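Local structure of uricase (Arthrobacter globiformis, 2YZE) at residues 162-167 with 176-181; 180-185 with 247-252; 241-246 with 281-286. The protein catalyses the oxidation of uric acid by oxygen to 5-hydroxyisourate, which is further processed to (S)-allantoin. All coordinates share one frame; numbering follows the deposited sequence.

Contact 1: residues 162-167 with 176-181. With NOB ((dihydroxyboranyloxy-hydroxy-boranyl)oxylithium), chain I.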
loop_
_atom_site.group_PDB
_atom_site.type_symbol
_atom_site.label_atom_id
_atom_site.label_comp_id
_atom_site.label_asym_id
_atom_site.label_seq_id
_atom_site.Cartn_x
_atom_site.Cartn_y
_atom_site.Cartn_z
ATOM N N GLU A 162 -20.247 20.813 13.709
ATOM C CA GLU A 162 -20.012 22.224 13.436
ATOM C C GLU A 162 -18.563 22.564 13.734
ATOM O O GLU A 162 -17.836 21.779 14.351
ATOM C CB GLU A 162 -20.885 23.098 14.340
ATOM C CG GLU A 162 -22.355 22.791 14.305
ATOM C CD GLU A 162 -23.151 23.669 15.261
ATOM O OE1 GLU A 162 -22.872 24.885 15.335
ATOM O OE2 GLU A 162 -24.064 23.145 15.930
ATOM N N PHE A 163 -18.146 23.736 13.272
ATOM C CA PHE A 163 -16.807 24.239 13.544
ATOM C C PHE A 163 -16.804 25.735 13.307
ATOM O O PHE A 163 -16.771 26.203 12.169
ATOM C CB PHE A 163 -15.735 23.581 12.680
ATOM C CG PHE A 163 -14.336 23.879 13.153
ATOM C CD1 PHE A 163 -13.963 23.599 14.469
ATOM C CD2 PHE A 163 -13.406 24.477 12.313
ATOM C CE1 PHE A 163 -12.679 23.918 14.942
ATOM C CE2 PHE A 163 -12.126 24.798 12.772
ATOM C CZ PHE A 163 -11.764 24.516 14.095
ATOM N N HIS A 164 -16.850 26.475 14.405
ATOM C CA HIS A 164 -16.870 27.925 14.360
ATOM C C HIS A 164 -16.249 28.480 15.634
ATOM O O HIS A 164 -15.964 27.733 16.574
ATOM C CB HIS A 164 -18.319 28.407 14.208
ATOM C CG HIS A 164 -19.276 27.755 15.159
ATOM N ND1 HIS A 164 -19.303 28.043 16.507
ATOM C CD2 HIS A 164 -20.225 26.810 14.958
ATOM C CE1 HIS A 164 -20.229 27.305 17.095
ATOM N NE2 HIS A 164 -20.803 26.548 16.176
ATOM N N GLY A 165 -16.022 29.788 15.658
ATOM C CA GLY A 165 -15.441 30.399 16.839
ATOM C C GLY A 165 -13.928 30.311 16.919
ATOM O O GLY A 165 -13.343 30.674 17.939
ATOM N N PHE A 166 -13.286 29.827 15.860
ATOM C CA PHE A 166 -11.833 29.736 15.860
ATOM C C PHE A 166 -11.278 31.105 15.494
ATOM O O PHE A 166 -11.955 31.895 14.839
ATOM C CB PHE A 166 -11.342 28.683 14.857
ATOM C CG PHE A 166 -11.989 28.772 13.496
ATOM C CD1 PHE A 166 -13.198 28.126 13.242
ATOM C CD2 PHE A 166 -11.385 29.488 12.468
ATOM C CE1 PHE A 166 -13.794 28.187 11.980
ATOM C CE2 PHE A 166 -11.972 29.557 11.203
ATOM C CZ PHE A 166 -13.180 28.903 10.962
ATOM N N PRO A 167 -10.043 31.411 15.921
ATOM C CA PRO A 167 -9.448 32.711 15.604
ATOM C C PRO A 167 -9.110 32.828 14.126
ATOM O O PRO A 167 -8.728 31.846 13.487
ATOM C CB PRO A 167 -8.203 32.740 16.489
ATOM C CG PRO A 167 -7.798 31.299 16.514
ATOM C CD PRO A 167 -9.120 30.596 16.730
ATOM N N GLU A 176 -16.604 29.768 8.857
ATOM C CA GLU A 176 -17.320 29.115 9.944
ATOM C C GLU A 176 -18.474 28.310 9.354
ATOM O O GLU A 176 -18.996 28.654 8.298
ATOM C CB GLU A 176 -17.876 30.152 10.918
ATOM C CG GLU A 176 -16.824 30.893 11.718
ATOM C CD GLU A 176 -17.445 31.801 12.758
ATOM O OE1 GLU A 176 -18.006 32.853 12.378
ATOM O OE2 GLU A 176 -17.378 31.456 13.956
ATOM N N THR A 177 -18.873 27.241 10.036
ATOM C CA THR A 177 -19.975 26.423 9.550
ATOM C C THR A 177 -20.712 25.741 10.692
ATOM O O THR A 177 -20.113 25.381 11.702
ATOM C CB THR A 177 -19.481 25.343 8.563
ATOM O OG1 THR A 177 -20.606 24.643 8.026
ATOM C CG2 THR A 177 -18.571 24.347 9.260
ATOM N N THR A 178 -22.019 25.574 10.529
ATOM C CA THR A 178 -22.827 24.912 11.545
ATOM C C THR A 178 -23.355 23.571 11.038
ATOM O O THR A 178 -24.187 22.940 11.692
ATOM C CB THR A 178 -24.024 25.772 11.967
ATOM O OG1 THR A 178 -24.868 26.004 10.834
ATOM C CG2 THR A 178 -23.543 27.109 12.533
ATOM N N ASP A 179 -22.871 23.140 9.877
ATOM C CA ASP A 179 -23.293 21.860 9.294
ATOM C C ASP A 179 -22.213 21.363 8.339
ATOM O O ASP A 179 -22.012 21.927 7.263
ATOM C CB ASP A 179 -24.617 22.011 8.525
ATOM C CG ASP A 179 -25.286 20.665 8.219
ATOM O OD1 ASP A 179 -24.621 19.609 8.337
ATOM O OD2 ASP A 179 -26.483 20.661 7.849
ATOM N N ARG A 180 -21.512 20.312 8.739
ATOM C CA ARG A 180 -20.462 19.753 7.903
ATOM C C ARG A 180 -20.371 18.263 8.175
ATOM O O ARG A 180 -20.949 17.760 9.134
ATOM C CB ARG A 180 -19.106 20.391 8.230
ATOM C CG ARG A 180 -18.581 20.023 9.621
ATOM C CD ARG A 180 -17.155 20.490 9.861
ATOM N NE ARG A 180 -16.671 20.025 11.161
ATOM C CZ ARG A 180 -15.430 20.183 11.610
ATOM N NH1 ARG A 180 -14.520 20.805 10.868
ATOM N NH2 ARG A 180 -15.095 19.695 12.801
ATOM N N ILE A 181 -19.655 17.560 7.313
ATOM C CA ILE A 181 -19.450 16.134 7.498
ATOM C C ILE A 181 -18.250 15.980 8.429
ATOM O O ILE A 181 -17.296 16.754 8.359
ATOM C CB ILE A 181 -19.125 15.431 6.161
ATOM C CG1 ILE A 181 -20.413 15.210 5.359
ATOM C CG2 ILE A 181 -18.406 14.104 6.420
ATOM C CD1 ILE A 181 -20.183 14.517 4.025
HETATM B B1 NOB I . -11.094 20.917 13.803
HETATM B B2 NOB I . -10.409 21.019 11.307
HETATM O OB1 NOB I . -9.811 21.359 14.567
HETATM O OB2 NOB I . -11.637 21.039 12.341
HETATM O OB3 NOB I . -12.242 20.082 14.434
HETATM O OB4 NOB I . -9.416 19.830 10.941
HETATM O OB5 NOB I . -10.103 22.430 10.662
HETATM LI LI NOB I . -9.315 22.728 12.471
HETATM O O HOH W 1 -17.296 19.055 14.478
#
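Glu-162 lays its aliphatic CG against the carbonyl of Thr-178, CG to O 3.2 Å, while its OE1 reaches the CG2 methyl of that threonine. Glu-162 OE1 accepts a hydrogen bond from His-164 NE2 at 2.8 Å, the donor 36° out of the carboxylate plane, and OE2 is held by His-218, so both oxygens of this acid are engaged. Phe-163 pairs with Thr-177 through two backbone hydrogen bonds, Phe-163 N to Thr-177 O and Thr-177 N to Phe-163 O, a single antiparallel bridge between two stretches of loop. With CG anti to its backbone N (chi1 -168°), the phenyl ring is carried over the borate, whose OB2 sits 3.7 Å above the ring centre. Phe-163 CB, not the ring, lies over a face of the Arg-180 guanidinium, although the two planes are only 9° apart. Arg-180 is long enough to give NH1 to OB2 of the borate at 3.2 Å; Ser-161 holds its NE. At Gly-165, where a positive phi suits a residue without CB, N binds the anti lone pair of Glu-176 OE2 at 2.7 Å. Phe-166 then rests its CE1 near Glu-176 CG. An aromatic floor beside an arginine matches the urate-binding site of uricase, to which Phe-163 and Arg-180 belong.

Contact 2: residues 180-185 with 247-252. With NOB ((dihydroxyboranyloxy-hydroxy-boranyl)oxylithium), chain I.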
loop_
_atom_site.group_PDB
_atom_site.type_symbol
_atom_site.label_atom_id
_atom_site.label_comp_id
_atom_site.label_asym_id
_atom_site.label_seq_id
_atom_site.Cartn_x
_atom_site.Cartn_y
_atom_site.Cartn_z
ATOM N N ARG A 180 -21.512 20.312 8.739
ATOM C CA ARG A 180 -20.462 19.753 7.903
ATOM C C ARG A 180 -20.371 18.263 8.175
ATOM O O ARG A 180 -20.949 17.760 9.134
ATOM C CB ARG A 180 -19.106 20.391 8.230
ATOM C CG ARG A 180 -18.581 20.023 9.621
ATOM C CD ARG A 180 -17.155 20.490 9.861
ATOM N NE ARG A 180 -16.671 20.025 11.161
ATOM C CZ ARG A 180 -15.430 20.183 11.610
ATOM N NH1 ARG A 180 -14.520 20.805 10.868
ATOM N NH2 ARG A 180 -15.095 19.695 12.801
ATOM N N ILE A 181 -19.655 17.560 7.313
ATOM C CA ILE A 181 -19.450 16.134 7.498
ATOM C C ILE A 181 -18.250 15.980 8.429
ATOM O O ILE A 181 -17.296 16.754 8.359
ATOM C CB ILE A 181 -19.125 15.431 6.161
ATOM C CG1 ILE A 181 -20.413 15.210 5.359
ATOM C CG2 ILE A 181 -18.406 14.104 6.420
ATOM C CD1 ILE A 181 -20.183 14.517 4.025
ATOM N N LEU A 182 -18.315 15.002 9.318
ATOM C CA LEU A 182 -17.205 14.723 10.224
ATOM C C LEU A 182 -16.886 13.257 9.984
ATOM O O LEU A 182 -17.670 12.384 10.346
ATOM C CB LEU A 182 -17.615 14.938 11.687
ATOM C CG LEU A 182 -16.531 14.631 12.732
ATOM C CD1 LEU A 182 -15.358 15.582 12.566
ATOM C CD2 LEU A 182 -17.112 14.757 14.128
ATOM N N ALA A 183 -15.759 12.991 9.339
ATOM C CA ALA A 183 -15.352 11.619 9.049
ATOM C C ALA A 183 -13.949 11.384 9.593
ATOM O O ALA A 183 -13.078 12.256 9.496
ATOM C CB ALA A 183 -15.377 11.373 7.544
ATOM N N THR A 184 -13.724 10.204 10.158
ATOM C CA THR A 184 -12.418 9.896 10.711
ATOM C C THR A 184 -12.169 8.393 10.732
ATOM O O THR A 184 -13.066 7.605 10.433
ATOM C CB THR A 184 -12.292 10.471 12.156
ATOM O OG1 THR A 184 -10.958 10.287 12.635
ATOM C CG2 THR A 184 -13.249 9.772 13.106
ATOM N N ASP A 185 -10.934 8.013 11.048
ATOM C CA ASP A 185 -10.544 6.608 11.163
ATOM C C ASP A 185 -10.271 6.438 12.646
ATOM O O ASP A 185 -9.347 7.044 13.177
ATOM C CB ASP A 185 -9.253 6.303 10.400
ATOM C CG ASP A 185 -9.428 6.348 8.901
ATOM O OD1 ASP A 185 -10.546 6.069 8.416
ATOM O OD2 ASP A 185 -8.433 6.643 8.203
ATOM N N LEU A 247 -7.015 10.716 15.720
ATOM C CA LEU A 247 -8.117 10.836 14.777
ATOM C C LEU A 247 -7.894 11.799 13.622
ATOM O O LEU A 247 -7.749 13.004 13.824
ATOM C CB LEU A 247 -9.384 11.263 15.528
ATOM C CG LEU A 247 -9.799 10.403 16.726
ATOM C CD1 LEU A 247 -11.046 10.981 17.360
ATOM C CD2 LEU A 247 -10.048 8.971 16.266
ATOM N N PRO A 248 -7.853 11.279 12.389
ATOM C CA PRO A 248 -7.655 12.168 11.244
ATOM C C PRO A 248 -8.987 12.829 10.907
ATOM O O PRO A 248 -10.048 12.241 11.121
ATOM C CB PRO A 248 -7.199 11.215 10.144
ATOM C CG PRO A 248 -7.950 9.956 10.473
ATOM C CD PRO A 248 -7.754 9.865 11.978
ATOM N N ASN A 249 -8.947 14.061 10.421
ATOM C CA ASN A 249 -10.182 14.723 10.032
ATOM C C ASN A 249 -10.163 14.577 8.521
ATOM O O ASN A 249 -9.554 15.387 7.817
ATOM C CB ASN A 249 -10.176 16.200 10.427
ATOM C CG ASN A 249 -11.559 16.830 10.332
ATOM O OD1 ASN A 249 -12.491 16.226 9.795
ATOM N ND2 ASN A 249 -11.698 18.047 10.854
ATOM N N LYS A 250 -10.797 13.512 8.037
ATOM C CA LYS A 250 -10.848 13.204 6.614
ATOM C C LYS A 250 -11.853 14.126 5.948
ATOM O O LYS A 250 -13.064 13.905 5.991
ATOM C CB LYS A 250 -11.226 11.739 6.427
ATOM C CG LYS A 250 -10.526 10.846 7.454
ATOM C CD LYS A 250 -10.096 9.520 6.886
ATOM C CE LYS A 250 -11.259 8.712 6.388
ATOM N NZ LYS A 250 -10.742 7.465 5.768
ATOM N N HIS A 251 -11.316 15.170 5.335
ATOM C CA HIS A 251 -12.118 16.196 4.700
ATOM C C HIS A 251 -12.991 15.782 3.531
ATOM O O HIS A 251 -12.531 15.195 2.552
ATOM C CB HIS A 251 -11.212 17.354 4.284
ATOM C CG HIS A 251 -10.381 17.899 5.407
ATOM N ND1 HIS A 251 -9.013 18.046 5.318
ATOM C CD2 HIS A 251 -10.726 18.327 6.644
ATOM C CE1 HIS A 251 -8.551 18.541 6.454
ATOM N NE2 HIS A 251 -9.570 18.721 7.274
ATOM N N HIS A 252 -14.273 16.089 3.678
ATOM C CA HIS A 252 -15.277 15.855 2.654
ATOM C C HIS A 252 -15.728 17.271 2.317
ATOM O O HIS A 252 -16.554 17.858 3.022
ATOM C CB HIS A 252 -16.426 15.013 3.211
ATOM C CG HIS A 252 -16.108 13.550 3.289
ATOM N ND1 HIS A 252 -15.029 13.062 3.995
ATOM C CD2 HIS A 252 -16.699 12.475 2.718
ATOM C CE1 HIS A 252 -14.968 11.749 3.853
ATOM N NE2 HIS A 252 -15.969 11.367 3.082
HETATM B B1 NOB I . -11.094 20.917 13.803
HETATM B B2 NOB I . -10.409 21.019 11.307
HETATM O OB1 NOB I . -9.811 21.359 14.567
HETATM O OB2 NOB I . -11.637 21.039 12.341
HETATM O OB3 NOB I . -12.242 20.082 14.434
HETATM O OB4 NOB I . -9.416 19.830 10.941
HETATM O OB5 NOB I . -10.103 22.430 10.662
HETATM LI LI NOB I . -9.315 22.728 12.471
HETATM O O HOH W 2 -14.941 17.812 9.750
HETATM O O HOH W 3 -17.822 18.701 5.237
HETATM O O HOH W 4 -15.300 16.995 6.144
HETATM O O HOH W 5 -14.263 14.983 8.155
#
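Leu-247 brings CB to within 3.4 Å of Thr-184 OG1, with its CD2 beside the carbonyl of Asp-185. Pro-248 has no N-H to offer a neighbouring strand, but its carbonyl accepts from Thr-184 OG1 at 2.6 Å, in the carbonyl plane and on a lone pair. The threonine can do this because its OG1 stands anti to its own N (chi1 -174°). Strands 182-185 and 247-249 are antiparallel neighbours in the uricase sheet, their axes 141° apart, and toward Ile-181 and His-252 waters bridge the two backbones. Asn-249, a urate-binding residue, uses both ends of its amide: ND2 makes a weak bond to borate OB4 at 2.9 Å, and OD1 lies within hydrogen-bonding distance of two waters, which have other acceptors to serve as well; one also accepts from Ala-183 N. Lys-250 donates its backbone N directly to Ala-183 O, and its bent chain sets NZ 3.0 Å from Asp-185 OD1, a salt bridge; Thr-154 also binds that oxygen. His-251, of the charge relay system, presents the edge of its ring to OB4, NE2 3.8 Å away, with Lys-22 of the second subunit packed against it. His-252 lays CB on the methyls of Ile-181 and CE1 against Ala-183 CB at 3.7 Å, while its ND1 donates to Lys-250 O.

Contact 3: residues 241-246 with 281-286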
loop_
_atom_site.group_PDB
_atom_site.type_symbol
_atom_site.label_atom_id
_atom_site.label_comp_id
_atom_site.label_asym_id
_atom_site.label_seq_id
_atom_site.Cartn_x
_atom_site.Cartn_y
_atom_site.Cartn_z
ATOM N N ASP A 241 -6.655 2.749 32.745
ATOM C CA ASP A 241 -6.078 3.968 33.309
ATOM C C ASP A 241 -6.002 5.140 32.350
ATOM O O ASP A 241 -6.010 6.301 32.777
ATOM C CB ASP A 241 -4.680 3.697 33.854
ATOM C CG ASP A 241 -4.688 3.406 35.340
ATOM O OD1 ASP A 241 -5.789 3.381 35.936
ATOM O OD2 ASP A 241 -3.594 3.207 35.905
ATOM N N GLU A 242 -5.914 4.841 31.062
ATOM C CA GLU A 242 -5.828 5.883 30.059
ATOM C C GLU A 242 -6.111 5.353 28.674
ATOM O O GLU A 242 -5.888 4.175 28.383
ATOM C CB GLU A 242 -4.438 6.516 30.070
ATOM C CG GLU A 242 -3.309 5.507 29.950
ATOM C CD GLU A 242 -1.948 6.165 29.867
ATOM O OE1 GLU A 242 -0.938 5.474 30.119
ATOM O OE2 GLU A 242 -1.890 7.372 29.540
ATOM N N ILE A 243 -6.617 6.232 27.823
ATOM C CA ILE A 243 -6.899 5.866 26.446
ATOM C C ILE A 243 -6.339 6.968 25.570
ATOM O O ILE A 243 -6.522 8.159 25.852
ATOM C CB ILE A 243 -8.414 5.696 26.188
ATOM C CG1 ILE A 243 -8.653 5.353 24.709
ATOM C CG2 ILE A 243 -9.161 6.966 26.581
ATOM C CD1 ILE A 243 -10.039 4.810 24.413
ATOM N N LYS A 244 -5.621 6.569 24.531
ATOM C CA LYS A 244 -5.036 7.524 23.606
ATOM C C LYS A 244 -5.713 7.366 22.264
ATOM O O LYS A 244 -5.990 6.246 21.826
ATOM C CB LYS A 244 -3.534 7.291 23.453
ATOM C CG LYS A 244 -2.747 7.495 24.734
ATOM C CD LYS A 244 -1.257 7.495 24.459
ATOM C CE LYS A 244 -0.474 7.953 25.675
ATOM N NZ LYS A 244 0.973 8.060 25.352
ATOM N N MET A 245 -5.992 8.490 21.617
ATOM C CA MET A 245 -6.631 8.449 20.313
ATOM C C MET A 245 -5.900 9.333 19.308
ATOM O O MET A 245 -5.350 10.384 19.661
ATOM C CB MET A 245 -8.095 8.880 20.437
ATOM C CG MET A 245 -8.958 7.881 21.198
ATOM S SD MET A 245 -10.646 8.464 21.471
ATOM C CE MET A 245 -10.439 9.284 23.016
ATOM N N SER A 246 -5.897 8.879 18.058
ATOM C CA SER A 246 -5.268 9.579 16.947
ATOM C C SER A 246 -6.346 9.576 15.872
ATOM O O SER A 246 -6.575 8.555 15.206
ATOM C CB SER A 246 -4.030 8.819 16.470
ATOM O OG SER A 246 -3.379 9.514 15.420
ATOM N N ALA A 281 -5.059 12.921 21.332
ATOM C CA ALA A 281 -5.124 13.245 22.746
ATOM C C ALA A 281 -5.148 12.019 23.641
ATOM O O ALA A 281 -5.477 10.913 23.208
ATOM C CB ALA A 281 -6.342 14.105 23.032
ATOM N N THR A 282 -4.791 12.245 24.898
ATOM C CA THR A 282 -4.774 11.207 25.911
ATOM C C THR A 282 -5.787 11.609 26.967
ATOM O O THR A 282 -5.736 12.723 27.490
ATOM C CB THR A 282 -3.404 11.113 26.607
ATOM O OG1 THR A 282 -2.376 10.919 25.634
ATOM C CG2 THR A 282 -3.391 9.955 27.592
ATOM N N ILE A 283 -6.717 10.713 27.259
ATOM C CA ILE A 283 -7.717 10.954 28.282
ATOM C C ILE A 283 -7.305 9.975 29.385
ATOM O O ILE A 283 -7.249 8.765 29.151
ATOM C CB ILE A 283 -9.133 10.608 27.776
ATOM C CG1 ILE A 283 -9.443 11.387 26.492
ATOM C CG2 ILE A 283 -10.158 10.922 28.843
ATOM C CD1 ILE A 283 -9.458 12.893 26.659
ATOM N N GLN A 284 -6.989 10.495 30.570
ATOM C CA GLN A 284 -6.553 9.640 31.670
ATOM C C GLN A 284 -7.425 9.716 32.912
ATOM O O GLN A 284 -8.218 10.648 33.097
ATOM C CB GLN A 284 -5.136 9.998 32.113
ATOM C CG GLN A 284 -4.191 10.439 31.032
ATOM C CD GLN A 284 -2.826 10.775 31.590
ATOM O OE1 GLN A 284 -2.027 9.885 31.895
ATOM N NE2 GLN A 284 -2.556 12.063 31.745
ATOM N N ARG A 285 -7.251 8.723 33.774
ATOM C CA ARG A 285 -7.959 8.677 35.041
ATOM C C ARG A 285 -7.113 9.607 35.911
ATOM O O ARG A 285 -5.885 9.499 35.919
ATOM C CB ARG A 285 -7.943 7.248 35.590
ATOM C CG ARG A 285 -8.791 7.029 36.828
ATOM C CD ARG A 285 -8.772 5.555 37.228
ATOM N NE ARG A 285 -9.408 4.706 36.222
ATOM C CZ ARG A 285 -10.711 4.715 35.958
ATOM N NH1 ARG A 285 -11.519 5.526 36.626
ATOM N NH2 ARG A 285 -11.211 3.917 35.027
ATOM N N GLU A 286 -7.746 10.533 36.623
ATOM C CA GLU A 286 -6.982 11.462 37.450
ATOM C C GLU A 286 -6.060 10.744 38.427
ATOM O O GLU A 286 -6.489 9.845 39.142
ATOM C CB GLU A 286 -7.903 12.392 38.242
ATOM C CG GLU A 286 -7.128 13.486 38.970
ATOM C CD GLU A 286 -7.938 14.198 40.040
ATOM O OE1 GLU A 286 -7.396 15.143 40.655
ATOM O OE2 GLU A 286 -9.106 13.814 40.271
#
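Ile-243 overlaps Ile-283 side by side, its CG2 methyl 3.8 Å from Ile-283 CB. The two form an antiparallel hydrogen-bonded pair, each backbone N giving to the other's O, and their branched chains suit the extended backbone. Met-245, on the same face, bends at its thioether (chi3 -90°), which brings CE to 4.2 Å from Ile-283 CG1; the small Ala-281 faces it in the next hydrogen-bonded pair. Helix 222-236 covers this apolar face through Val-233, Met-226 and Tyr-227. On the other face, Lys-244 runs extended alongside Thr-282, its CE 3.5 Å from OG1. Glu-242 lies alongside Gln-284, pointing the same way, and touches Thr-282 CG2 with OE2 at 3.6 Å. At the end of the ladder Arg-285 N binds Asp-241 O. The arginine chain is bent, and Asp-241 OD1 lies at the edge of the Arg-285 guanidinium, 3.9 Å from NE, a long salt bridge; NH2 bonds the carbonyls of Ile-234 and Ile-240. The chemistry is thus divided between the sheet's two faces: hydrophobic packing joins it to the helix on one; on the other, Glu-242 OE1 is paired with Arg-191 and hydrogen-bonded to Trp-295, and Lys-244 makes a cation-pi contact with the same tryptophan.

Along the chain, contact 1 passes directly into contact 2: they share Arg-180 and Ile-181, and their centres lie 13 Å apart. The loop between strands 143-157 and 182-192, which holds contact 1, leads into strand 182-192, which pairs with strand 240-254. That strand serves contacts 2 and 3, whose centres are 21 Å apart and whose segments alternate in sequence; it also pairs with strand 276-285 in contact 3. Contacts 1 and 3 do not touch, their nearest atoms being about 14 Å apart. Contacts 1 and 2 both meet the borate and hold urate-binding residues. In contact 3 the sheet that carries the Asn-249 and His-251 side of the site runs on into the second subunit, which itself supplies Thr-67 to the borate.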